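Local atomic coordinates of acireductone dioxygenase (Bacillus anthracis, PDB entry 4QGL), a protein that probably catalyses the oxidation of an acireductone by dioxygen in methionine salvage, with products that depend on whether iron or nickel is bound. Residues K25-E30 with F130-E135; K41-L46 with K57-A62; D108-I113 with I161-T166. All coordinates share one frame; numbering follows the deposited sequence.

Contact 1 (K25-E30 with F130-E135); sequences KFLQEE and FDVELE. With CD (cadmium ion), chain C.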
loop_
_atom_site.group_PDB
_atom_site.type_symbol
_atom_site.label_atom_id
_atom_site.label_comp_id
_atom_site.label_asym_id
_atom_site.label_seq_id
_atom_site.Cartn_x
_atom_site.Cartn_y
_atom_site.Cartn_z
ATOM N N LYS A 25 10.048 -1.076 13.898
ATOM C CA LYS A 25 9.639 -1.194 15.295
ATOM C C LYS A 25 8.350 -0.449 15.601
ATOM O O LYS A 25 7.456 -1.002 16.253
ATOM C CB LYS A 25 10.745 -0.751 16.228
ATOM C CG LYS A 25 11.729 -1.890 16.458
ATOM C CD LYS A 25 12.953 -1.419 17.211
ATOM C CE LYS A 25 13.870 -2.587 17.520
ATOM N NZ LYS A 25 15.179 -2.100 18.039
ATOM N N PHE A 26 8.241 0.784 15.090
ATOM C CA PHE A 26 7.029 1.584 15.264
ATOM C C PHE A 26 5.789 0.937 14.628
ATOM O O PHE A 26 4.757 0.825 15.264
ATOM C CB PHE A 26 7.259 2.999 14.743
ATOM C CG PHE A 26 6.052 3.856 14.795
ATOM C CD1 PHE A 26 5.760 4.599 15.927
ATOM C CD2 PHE A 26 5.194 3.913 13.724
ATOM C CE1 PHE A 26 4.635 5.404 15.986
ATOM C CE2 PHE A 26 4.060 4.700 13.777
ATOM C CZ PHE A 26 3.786 5.454 14.909
ATOM N N LEU A 27 5.906 0.490 13.388
ATOM C CA LEU A 27 4.796 -0.155 12.692
ATOM C C LEU A 27 4.390 -1.451 13.383
ATOM O O LEU A 27 3.213 -1.799 13.435
ATOM C CB LEU A 27 5.166 -0.415 11.236
ATOM C CG LEU A 27 5.339 0.866 10.426
ATOM C CD1 LEU A 27 5.960 0.608 9.067
ATOM C CD2 LEU A 27 4.013 1.595 10.274
ATOM N N GLN A 28 5.369 -2.148 13.929
ATOM C CA GLN A 28 5.140 -3.377 14.687
ATOM C C GLN A 28 4.286 -3.113 15.915
ATOM O O GLN A 28 3.351 -3.855 16.219
ATOM C CB GLN A 28 6.489 -3.896 15.144
ATOM C CG GLN A 28 6.578 -5.369 15.459
ATOM C CD GLN A 28 7.735 -5.987 14.714
ATOM O OE1 GLN A 28 8.561 -5.258 14.115
ATOM N NE2 GLN A 28 7.794 -7.338 14.701
ATOM N N GLU A 29 4.623 -2.038 16.621
ATOM C CA GLU A 29 3.835 -1.640 17.756
ATOM C C GLU A 29 2.411 -1.237 17.367
ATOM O O GLU A 29 1.509 -1.410 18.167
ATOM C CB GLU A 29 4.552 -0.563 18.570
ATOM C CG GLU A 29 5.504 -1.170 19.605
ATOM C CD GLU A 29 4.782 -1.986 20.698
ATOM O OE1 GLU A 29 5.282 -3.062 21.140
ATOM O OE2 GLU A 29 3.683 -1.549 21.127
ATOM N N GLU A 30 2.178 -0.754 16.146
ATOM C CA GLU A 30 0.794 -0.387 15.740
ATOM C C GLU A 30 0.003 -1.498 15.061
ATOM O O GLU A 30 -1.120 -1.289 14.661
ATOM C CB GLU A 30 0.781 0.825 14.822
ATOM C CG GLU A 30 1.471 2.078 15.372
ATOM C CD GLU A 30 0.933 2.585 16.711
ATOM O OE1 GLU A 30 -0.193 2.204 17.071
ATOM O OE2 GLU A 30 1.650 3.350 17.407
ATOM N N PHE A 130 -1.023 8.705 12.003
ATOM C CA PHE A 130 0.292 8.808 11.429
ATOM C C PHE A 130 0.199 8.425 9.961
ATOM O O PHE A 130 -0.745 7.765 9.546
ATOM C CB PHE A 130 1.289 7.939 12.188
ATOM C CG PHE A 130 0.983 6.464 12.137
ATOM C CD1 PHE A 130 0.302 5.848 13.184
ATOM C CD2 PHE A 130 1.381 5.698 11.057
ATOM C CE1 PHE A 130 -0.002 4.511 13.140
ATOM C CE2 PHE A 130 1.111 4.339 11.025
ATOM C CZ PHE A 130 0.406 3.752 12.059
ATOM N N ASP A 131 1.146 8.914 9.172
ATOM C CA ASP A 131 1.226 8.606 7.754
ATOM C C ASP A 131 2.220 7.492 7.608
ATOM O O ASP A 131 3.209 7.458 8.299
ATOM C CB ASP A 131 1.810 9.783 6.949
ATOM C CG ASP A 131 0.834 10.921 6.718
ATOM O OD1 ASP A 131 -0.384 10.758 6.957
ATOM O OD2 ASP A 131 1.321 11.993 6.279
ATOM N N VAL A 132 1.979 6.594 6.688
ATOM C CA VAL A 132 3.037 5.809 6.171
ATOM C C VAL A 132 3.130 6.218 4.737
ATOM O O VAL A 132 2.153 6.121 3.981
ATOM C CB VAL A 132 2.768 4.295 6.286
ATOM C CG1 VAL A 132 4.028 3.524 5.956
ATOM C CG2 VAL A 132 2.317 3.969 7.695
ATOM N N GLU A 133 4.311 6.665 4.356
ATOM C CA GLU A 133 4.564 7.047 2.981
ATOM C C GLU A 133 5.365 5.960 2.307
ATOM O O GLU A 133 6.455 5.611 2.761
ATOM C CB GLU A 133 5.355 8.336 2.934
ATOM C CG GLU A 133 4.764 9.463 3.771
ATOM C CD GLU A 133 5.781 10.572 3.950
ATOM O OE1 GLU A 133 6.976 10.316 3.694
ATOM O OE2 GLU A 133 5.436 11.707 4.347
ATOM N N LEU A 134 4.843 5.475 1.196
ATOM C CA LEU A 134 5.346 4.248 0.641
ATOM C C LEU A 134 6.171 4.459 -0.609
ATOM O O LEU A 134 5.807 5.278 -1.451
ATOM C CB LEU A 134 4.161 3.339 0.300
ATOM C CG LEU A 134 3.204 3.047 1.444
ATOM C CD1 LEU A 134 2.048 2.233 0.924
ATOM C CD2 LEU A 134 3.898 2.316 2.570
ATOM N N GLU A 135 7.257 3.694 -0.742
ATOM C CA GLU A 135 8.072 3.720 -1.952
ATOM C C GLU A 135 7.960 2.386 -2.649
ATOM O O GLU A 135 7.570 1.384 -2.048
ATOM C CB GLU A 135 9.519 4.028 -1.602
ATOM C CG GLU A 135 9.745 5.440 -1.046
ATOM C CD GLU A 135 9.952 6.433 -2.155
ATOM O OE1 GLU A 135 9.988 5.950 -3.285
ATOM O OE2 GLU A 135 10.083 7.652 -1.935
HETATM CD CD CD C . 10.196 8.138 -4.192
#

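Contact 2 (K41-L46 with K57-A62); sequences KLPPHL and KAEILA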
loop_
_atom_site.group_PDB
_atom_site.type_symbol
_atom_site.label_atom_id
_atom_site.label_comp_id
_atom_site.label_asym_id
_atom_site.label_seq_id
_atom_site.Cartn_x
_atom_site.Cartn_y
_atom_site.Cartn_z
ATOM N N LYS A 41 14.321 -6.943 -8.790
ATOM C CA LYS A 41 13.850 -8.031 -9.655
ATOM C C LYS A 41 12.950 -7.612 -10.795
ATOM O O LYS A 41 12.864 -8.304 -11.777
ATOM C CB LYS A 41 13.017 -9.025 -8.859
ATOM C CG LYS A 41 13.813 -10.113 -8.197
ATOM C CD LYS A 41 13.071 -10.544 -6.950
ATOM C CE LYS A 41 11.676 -11.030 -7.310
ATOM N NZ LYS A 41 11.114 -11.802 -6.166
ATOM N N LEU A 42 12.201 -6.546 -10.621
ATOM C CA LEU A 42 11.236 -6.152 -11.612
ATOM C C LEU A 42 11.981 -5.793 -12.872
ATOM O O LEU A 42 12.944 -5.047 -12.831
ATOM C CB LEU A 42 10.408 -4.955 -11.117
ATOM C CG LEU A 42 9.145 -4.585 -11.916
ATOM C CD1 LEU A 42 8.004 -5.548 -11.636
ATOM C CD2 LEU A 42 8.698 -3.159 -11.620
ATOM N N PRO A 43 11.549 -6.349 -14.003
ATOM C CA PRO A 43 12.071 -5.962 -15.305
ATOM C C PRO A 43 11.847 -4.490 -15.631
ATOM O O PRO A 43 10.793 -3.945 -15.345
ATOM C CB PRO A 43 11.293 -6.826 -16.296
ATOM C CG PRO A 43 10.628 -7.883 -15.510
ATOM C CD PRO A 43 10.816 -7.620 -14.052
ATOM N N PRO A 44 12.833 -3.865 -16.256
ATOM C CA PRO A 44 12.777 -2.423 -16.467
ATOM C C PRO A 44 11.616 -1.917 -17.319
ATOM O O PRO A 44 11.120 -0.809 -17.052
ATOM C CB PRO A 44 14.135 -2.121 -17.116
ATOM C CG PRO A 44 15.045 -3.142 -16.509
ATOM C CD PRO A 44 14.197 -4.389 -16.467
ATOM N N HIS A 45 11.162 -2.707 -18.290
ATOM C CA HIS A 45 10.037 -2.267 -19.101
ATOM C C HIS A 45 8.774 -2.221 -18.245
ATOM O O HIS A 45 7.806 -1.588 -18.645
ATOM C CB HIS A 45 9.839 -3.125 -20.343
ATOM C CG HIS A 45 9.048 -4.364 -20.100
ATOM N ND1 HIS A 45 7.713 -4.458 -20.416
ATOM C CD2 HIS A 45 9.400 -5.564 -19.580
ATOM C CE1 HIS A 45 7.273 -5.663 -20.095
ATOM N NE2 HIS A 45 8.276 -6.354 -19.584
ATOM N N LEU A 46 8.783 -2.857 -17.066
ATOM C CA LEU A 46 7.670 -2.677 -16.100
ATOM C C LEU A 46 7.818 -1.552 -15.051
ATOM O O LEU A 46 6.853 -1.248 -14.364
ATOM C CB LEU A 46 7.330 -4.007 -15.413
ATOM C CG LEU A 46 6.783 -5.019 -16.402
ATOM C CD1 LEU A 46 6.383 -6.305 -15.700
ATOM C CD2 LEU A 46 5.612 -4.436 -17.155
ATOM N N LYS A 57 0.467 -7.239 -16.409
ATOM C CA LYS A 57 -0.112 -7.578 -15.117
ATOM C C LYS A 57 0.172 -8.985 -14.622
ATOM O O LYS A 57 0.462 -9.198 -13.447
ATOM C CB LYS A 57 -1.625 -7.419 -15.217
ATOM C CG LYS A 57 -2.092 -6.056 -14.778
ATOM C CD LYS A 57 -3.601 -5.971 -14.784
ATOM C CE LYS A 57 -4.031 -4.605 -15.297
ATOM N NZ LYS A 57 -5.270 -4.152 -14.608
ATOM N N ALA A 58 0.022 -9.943 -15.522
ATOM C CA ALA A 58 0.326 -11.342 -15.244
ATOM C C ALA A 58 1.795 -11.521 -14.929
ATOM O O ALA A 58 2.156 -12.310 -14.074
ATOM C CB ALA A 58 -0.069 -12.213 -16.437
ATOM N N GLU A 59 2.634 -10.778 -15.629
ATOM C CA GLU A 59 4.070 -10.830 -15.420
ATOM C C GLU A 59 4.506 -10.296 -14.083
ATOM O O GLU A 59 5.392 -10.848 -13.464
ATOM C CB GLU A 59 4.754 -10.000 -16.472
ATOM C CG GLU A 59 6.215 -10.334 -16.624
ATOM C CD GLU A 59 6.820 -9.665 -17.836
ATOM O OE1 GLU A 59 8.058 -9.762 -17.986
ATOM O OE2 GLU A 59 6.066 -9.031 -18.633
ATOM N N ILE A 60 3.888 -9.196 -13.670
ATOM C CA ILE A 60 4.165 -8.568 -12.393
ATOM C C ILE A 60 3.865 -9.533 -11.258
ATOM O O ILE A 60 4.691 -9.753 -10.374
ATOM C CB ILE A 60 3.356 -7.268 -12.250
ATOM C CG1 ILE A 60 4.028 -6.155 -13.059
ATOM C CG2 ILE A 60 3.236 -6.837 -10.787
ATOM C CD1 ILE A 60 3.334 -4.816 -12.946
ATOM N N LEU A 61 2.680 -10.130 -11.302
ATOM C CA LEU A 61 2.324 -11.241 -10.399
ATOM C C LEU A 61 3.202 -12.500 -10.512
ATOM O O LEU A 61 3.351 -13.245 -9.556
ATOM C CB LEU A 61 0.871 -11.636 -10.621
ATOM C CG LEU A 61 -0.153 -10.556 -10.267
ATOM C CD1 LEU A 61 -1.533 -11.061 -10.656
ATOM C CD2 LEU A 61 -0.073 -10.183 -8.790
ATOM N N ALA A 62 3.782 -12.759 -11.665
ATOM C CA ALA A 62 4.741 -13.832 -11.740
ATOM C C ALA A 62 6.052 -13.554 -11.022
ATOM O O ALA A 62 6.621 -14.455 -10.424
ATOM C CB ALA A 62 5.013 -14.194 -13.194
HETATM O O HOH W 1 9.837 -9.164 -19.560
#

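Contact 3 (D108-I113 with I161-T166); sequences DEVRFI and IRIFVT. With CD (cadmium ion), chain B.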
loop_
_atom_site.group_PDB
_atom_site.type_symbol
_atom_site.label_atom_id
_atom_site.label_comp_id
_atom_site.label_asym_id
_atom_site.label_seq_id
_atom_site.Cartn_x
_atom_site.Cartn_y
_atom_site.Cartn_z
ATOM N N ASP A 108 -8.117 -7.279 6.676
ATOM C CA ASP A 108 -6.864 -6.557 6.453
ATOM C C ASP A 108 -6.848 -5.963 5.053
ATOM O O ASP A 108 -7.469 -6.529 4.170
ATOM C CB ASP A 108 -5.684 -7.538 6.560
ATOM C CG ASP A 108 -5.404 -8.004 8.009
ATOM O OD1 ASP A 108 -6.016 -7.470 8.981
ATOM O OD2 ASP A 108 -4.536 -8.893 8.168
ATOM N N GLU A 109 -6.156 -4.831 4.858
ATOM C CA GLU A 109 -5.939 -4.234 3.529
ATOM C C GLU A 109 -4.454 -4.207 3.192
ATOM O O GLU A 109 -3.676 -3.423 3.756
ATOM C CB GLU A 109 -6.485 -2.805 3.456
ATOM C CG GLU A 109 -6.538 -2.215 2.043
ATOM C CD GLU A 109 -6.767 -0.735 2.071
ATOM O OE1 GLU A 109 -7.392 -0.284 3.050
ATOM O OE2 GLU A 109 -6.334 0.005 1.150
ATOM N N VAL A 110 -4.087 -5.026 2.217
ATOM C CA VAL A 110 -2.705 -5.297 1.895
ATOM C C VAL A 110 -2.388 -4.738 0.531
ATOM O O VAL A 110 -3.123 -4.931 -0.403
ATOM C CB VAL A 110 -2.493 -6.798 1.889
ATOM C CG1 VAL A 110 -1.022 -7.155 1.748
ATOM C CG2 VAL A 110 -3.090 -7.398 3.154
ATOM N N ARG A 111 -1.295 -4.013 0.426
ATOM C CA ARG A 111 -0.899 -3.404 -0.837
ATOM C C ARG A 111 0.609 -3.550 -0.971
ATOM O O ARG A 111 1.316 -3.424 0.023
ATOM C CB ARG A 111 -1.289 -1.906 -0.881
ATOM C CG ARG A 111 -2.792 -1.611 -0.904
ATOM C CD ARG A 111 -3.481 -2.155 -2.165
ATOM N NE ARG A 111 -4.921 -1.876 -2.179
ATOM C CZ ARG A 111 -5.836 -2.589 -1.539
ATOM N NH1 ARG A 111 -5.492 -3.651 -0.833
ATOM N NH2 ARG A 111 -7.100 -2.242 -1.611
ATOM N N PHE A 112 1.107 -3.832 -2.174
ATOM C CA PHE A 112 2.542 -3.753 -2.421
ATOM C C PHE A 112 2.800 -2.747 -3.507
ATOM O O PHE A 112 2.221 -2.851 -4.570
ATOM C CB PHE A 112 3.081 -5.098 -2.845
ATOM C CG PHE A 112 4.474 -5.054 -3.422
ATOM C CD1 PHE A 112 5.560 -4.908 -2.620
ATOM C CD2 PHE A 112 4.680 -5.206 -4.777
ATOM C CE1 PHE A 112 6.830 -4.894 -3.151
ATOM C CE2 PHE A 112 5.944 -5.194 -5.320
ATOM C CZ PHE A 112 7.022 -5.028 -4.500
ATOM N N ILE A 113 3.661 -1.777 -3.279
ATOM C CA ILE A 113 3.864 -0.780 -4.321
ATOM C C ILE A 113 4.889 -1.250 -5.344
ATOM O O ILE A 113 6.006 -1.656 -4.987
ATOM C CB ILE A 113 4.315 0.568 -3.749
ATOM C CG1 ILE A 113 3.350 1.081 -2.655
ATOM C CG2 ILE A 113 4.479 1.577 -4.864
ATOM C CD1 ILE A 113 1.894 0.716 -2.838
ATOM N N ILE A 161 -0.075 -4.059 -6.267
ATOM C CA ILE A 161 -0.700 -5.345 -6.171
ATOM C C ILE A 161 -1.594 -5.331 -4.937
ATOM O O ILE A 161 -1.159 -4.935 -3.884
ATOM C CB ILE A 161 0.339 -6.469 -6.030
ATOM C CG1 ILE A 161 1.316 -6.427 -7.191
ATOM C CG2 ILE A 161 -0.370 -7.795 -6.024
ATOM C CD1 ILE A 161 2.508 -7.351 -7.021
ATOM N N ARG A 162 -2.838 -5.765 -5.064
ATOM C CA ARG A 162 -3.696 -5.878 -3.927
ATOM C C ARG A 162 -3.866 -7.334 -3.589
ATOM O O ARG A 162 -4.186 -8.155 -4.462
ATOM C CB ARG A 162 -5.051 -5.304 -4.238
ATOM C CG ARG A 162 -4.983 -4.052 -5.069
ATOM C CD ARG A 162 -6.100 -4.118 -6.071
ATOM N NE ARG A 162 -7.304 -3.472 -5.569
ATOM C CZ ARG A 162 -8.512 -3.647 -6.087
ATOM N NH1 ARG A 162 -9.536 -3.011 -5.561
ATOM N NH2 ARG A 162 -8.701 -4.454 -7.123
ATOM N N ILE A 163 -3.662 -7.655 -2.319
ATOM C CA ILE A 163 -3.905 -8.996 -1.846
ATOM C C ILE A 163 -5.108 -8.938 -0.910
ATOM O O ILE A 163 -5.190 -8.088 -0.079
ATOM C CB ILE A 163 -2.646 -9.556 -1.155
ATOM C CG1 ILE A 163 -1.434 -9.395 -2.079
ATOM C CG2 ILE A 163 -2.816 -11.033 -0.819
ATOM C CD1 ILE A 163 -0.121 -9.846 -1.462
ATOM N N PHE A 164 -6.059 -9.824 -1.083
ATOM C CA PHE A 164 -7.250 -9.818 -0.276
ATOM C C PHE A 164 -7.646 -11.227 0.146
ATOM O O PHE A 164 -7.186 -12.223 -0.421
ATOM C CB PHE A 164 -8.390 -9.152 -1.042
ATOM C CG PHE A 164 -8.332 -9.336 -2.537
ATOM C CD1 PHE A 164 -7.494 -8.563 -3.311
ATOM C CD2 PHE A 164 -9.167 -10.242 -3.182
ATOM C CE1 PHE A 164 -7.452 -8.720 -4.688
ATOM C CE2 PHE A 164 -9.141 -10.390 -4.566
ATOM C CZ PHE A 164 -8.273 -9.634 -5.314
ATOM N N VAL A 165 -8.491 -11.294 1.162
ATOM C CA VAL A 165 -9.184 -12.532 1.560
ATOM C C VAL A 165 -10.359 -12.884 0.644
ATOM O O VAL A 165 -10.468 -14.008 0.135
ATOM C CB VAL A 165 -9.744 -12.407 2.979
ATOM C CG1 VAL A 165 -10.766 -13.489 3.254
ATOM C CG2 VAL A 165 -8.604 -12.438 3.994
ATOM N N THR A 166 -11.271 -11.942 0.477
ATOM C CA THR A 166 -12.403 -12.118 -0.431
ATOM C C THR A 166 -12.593 -10.807 -1.140
ATOM O O THR A 166 -12.125 -9.761 -0.648
ATOM C CB THR A 166 -13.695 -12.426 0.343
ATOM O OG1 THR A 166 -13.825 -11.510 1.450
ATOM C CG2 THR A 166 -13.661 -13.851 0.885
HETATM CD CD CD B . -9.084 1.226 2.853
HETATM O O HOH W 2 -7.861 2.871 1.703
#

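Contact 1 (K25-E30 with F130-E135)
Leu27 and Val132 mark the nearest backbone approach, their CA atoms 9.0 Å apart, where helix 25-29 runs over strand 130-134 with its axis turned 126° from the strand direction and a closest axial distance of 11.6 Å. Side chains alone bridge this gap. Phe26 presents its edge to the face of Phe130 in a T-shaped stack, the planes at 83° and the centroids 5.1 Å apart. Phe26 CE2 sits 3.8 Å above the Phe130 plane, near the ring centre, and Phe26 CZ lies toward Phe130 CD1. Phe130 can offer this face because its CG lies between the backbone N and the carbonyl carbon (chi1 63°), which stands the ring up toward the helix. The strand belongs to one of the two antiparallel sheets of the cupin fold, between strands 7-10 and 116-123, and helix 20-29 packs on that sheet; Ile8 also meets Phe26, Leu27 and Phe130. One turn on from Phe26, Glu30 CG comes obliquely to Phe130 CE1, at 3.6 Å; beyond it the chain bends, and OE1 accepts a hydrogen bond from Lys125 N. Leu27 CD2 reaches Val132 CG2, 3.9 Å away, and the same methyl approaches Phe130 CE2. Farther along, Glu135 grips a cadmium ion with both carboxylate oxygens, OE1 at 2.4 Å, alongside Gly1 O and His117 NE2.

Contact 2 (K41-L46 with K57-A62)
Glu59 reaches from helix 54-63 across to Leu46, His45 and Pro43 of the loop that follows strand 33-36 and folds back on this helix. With CG anti to the backbone N (chi1 -161°) and the chain extended beyond it, the side chain leaves the helix almost straight toward the loop. Its CB lies 4.1 Å from Leu46 CD1, CG keeps about the same distance from that methyl, and CD is still within 4.0 Å of it, so one leucine branch lines the whole aliphatic length. At the tip both carboxylate oxygens lie near His45 NE2, OE2 closer at 3.6 Å, near the plane of the imidazole and at its edge, and OE1 also meets Pro43 CG. Ring and carboxylate planes are turned 43° apart. A water modelled between His45 NE2 and Glu59 OE1 may bridge them, although it sits so near the carboxylate that the link is doubtful. Beneath this polar rim, Leu46 CD1 also meets Ile60 CG1, which Leu42 CD1 approaches at 4.3 Å; Ile60 in turn touches Ile161 of strand 158-164. The bond from Leu46 N to Pro43 O closes a short 3-10 turn that points Leu46 at the helix, while only the far end of the His45 ring comes near Glu59. Leucine methyls against the Ile60 CG1 methylene thus carry the buried part; without a direct hydrogen bond, imidazole and carboxylate probably add little to its hold.

Contact 3 (D108-I113 with I161-T166)
Phe112 and Ile161 face each other as an antiparallel hydrogen-bonded pair: Phe112 N donates to Ile161 O at 3.0 Å, and Ile161 N returns a bond to Phe112 O at 3.1 Å, both in the carbonyl planes. Their side chains run side by side, with Ile161 CD1 3.8 Å from Phe112 CD2, on the face of the sheet that also holds Val110 and Ile163. Arg111 and Arg162 form the neighbouring non-hydrogen-bonded pair and project from the other face. The Arg111 chain folds back at chi2 (-63°), which lays one face of its guanidinium over the CB and CG of Arg162, NE lying 3.6 Å from Arg162 CG; the two guanidinium planes are nearly perpendicular. Acidic neighbours probably offset the nearness of the two positive groups. Glu109 OE2, which also binds a second cadmium ion, lies above the opposite face of the Arg111 guanidinium, a long, purely electrostatic pairing, and Arg162 NH2 makes a salt bridge with Asp81 of strand 79-85. Arg111 NH1 is fixed further by a 2.7 Å bond to Val110 O, which it approaches from above the carbonyl plane. In the next shell, Trp37 stacks on Phe112, while Ile68 and Val71 of helix 65-75 cover Ile163. Glu109 OE1 binds a cadmium ion at 2.3 Å together with a water, His103, His105 and His148, the three-histidine, one-glutamate site of the cupin barrel, consistent with the place predicted for iron or nickel; Arg111, beside it, is predicted to help generate the substrate dianion.

How the contacts relate
From the N terminus, helix 20-29 supplies the first half of contact 1, whose loop closes some hundred residues later at strand 129-134. Contact 2 lies wholly within that loop, a short local closure between the segment after strand 33-36 and helix 54-63. Contact 3 opens at strand 109-113, before contact 1 has closed, and ends at 161-166, so these two cross, whereas contacts 2 and 3 follow in series. Contact 1 ties a helix to one cupin sheet, and contact 3 joins neighbouring strands of the other. They touch through Leu134 and Glu135 against Ile113, while Ile60 and Leu61 pack on Ile161, setting contact 2 against the second sheet.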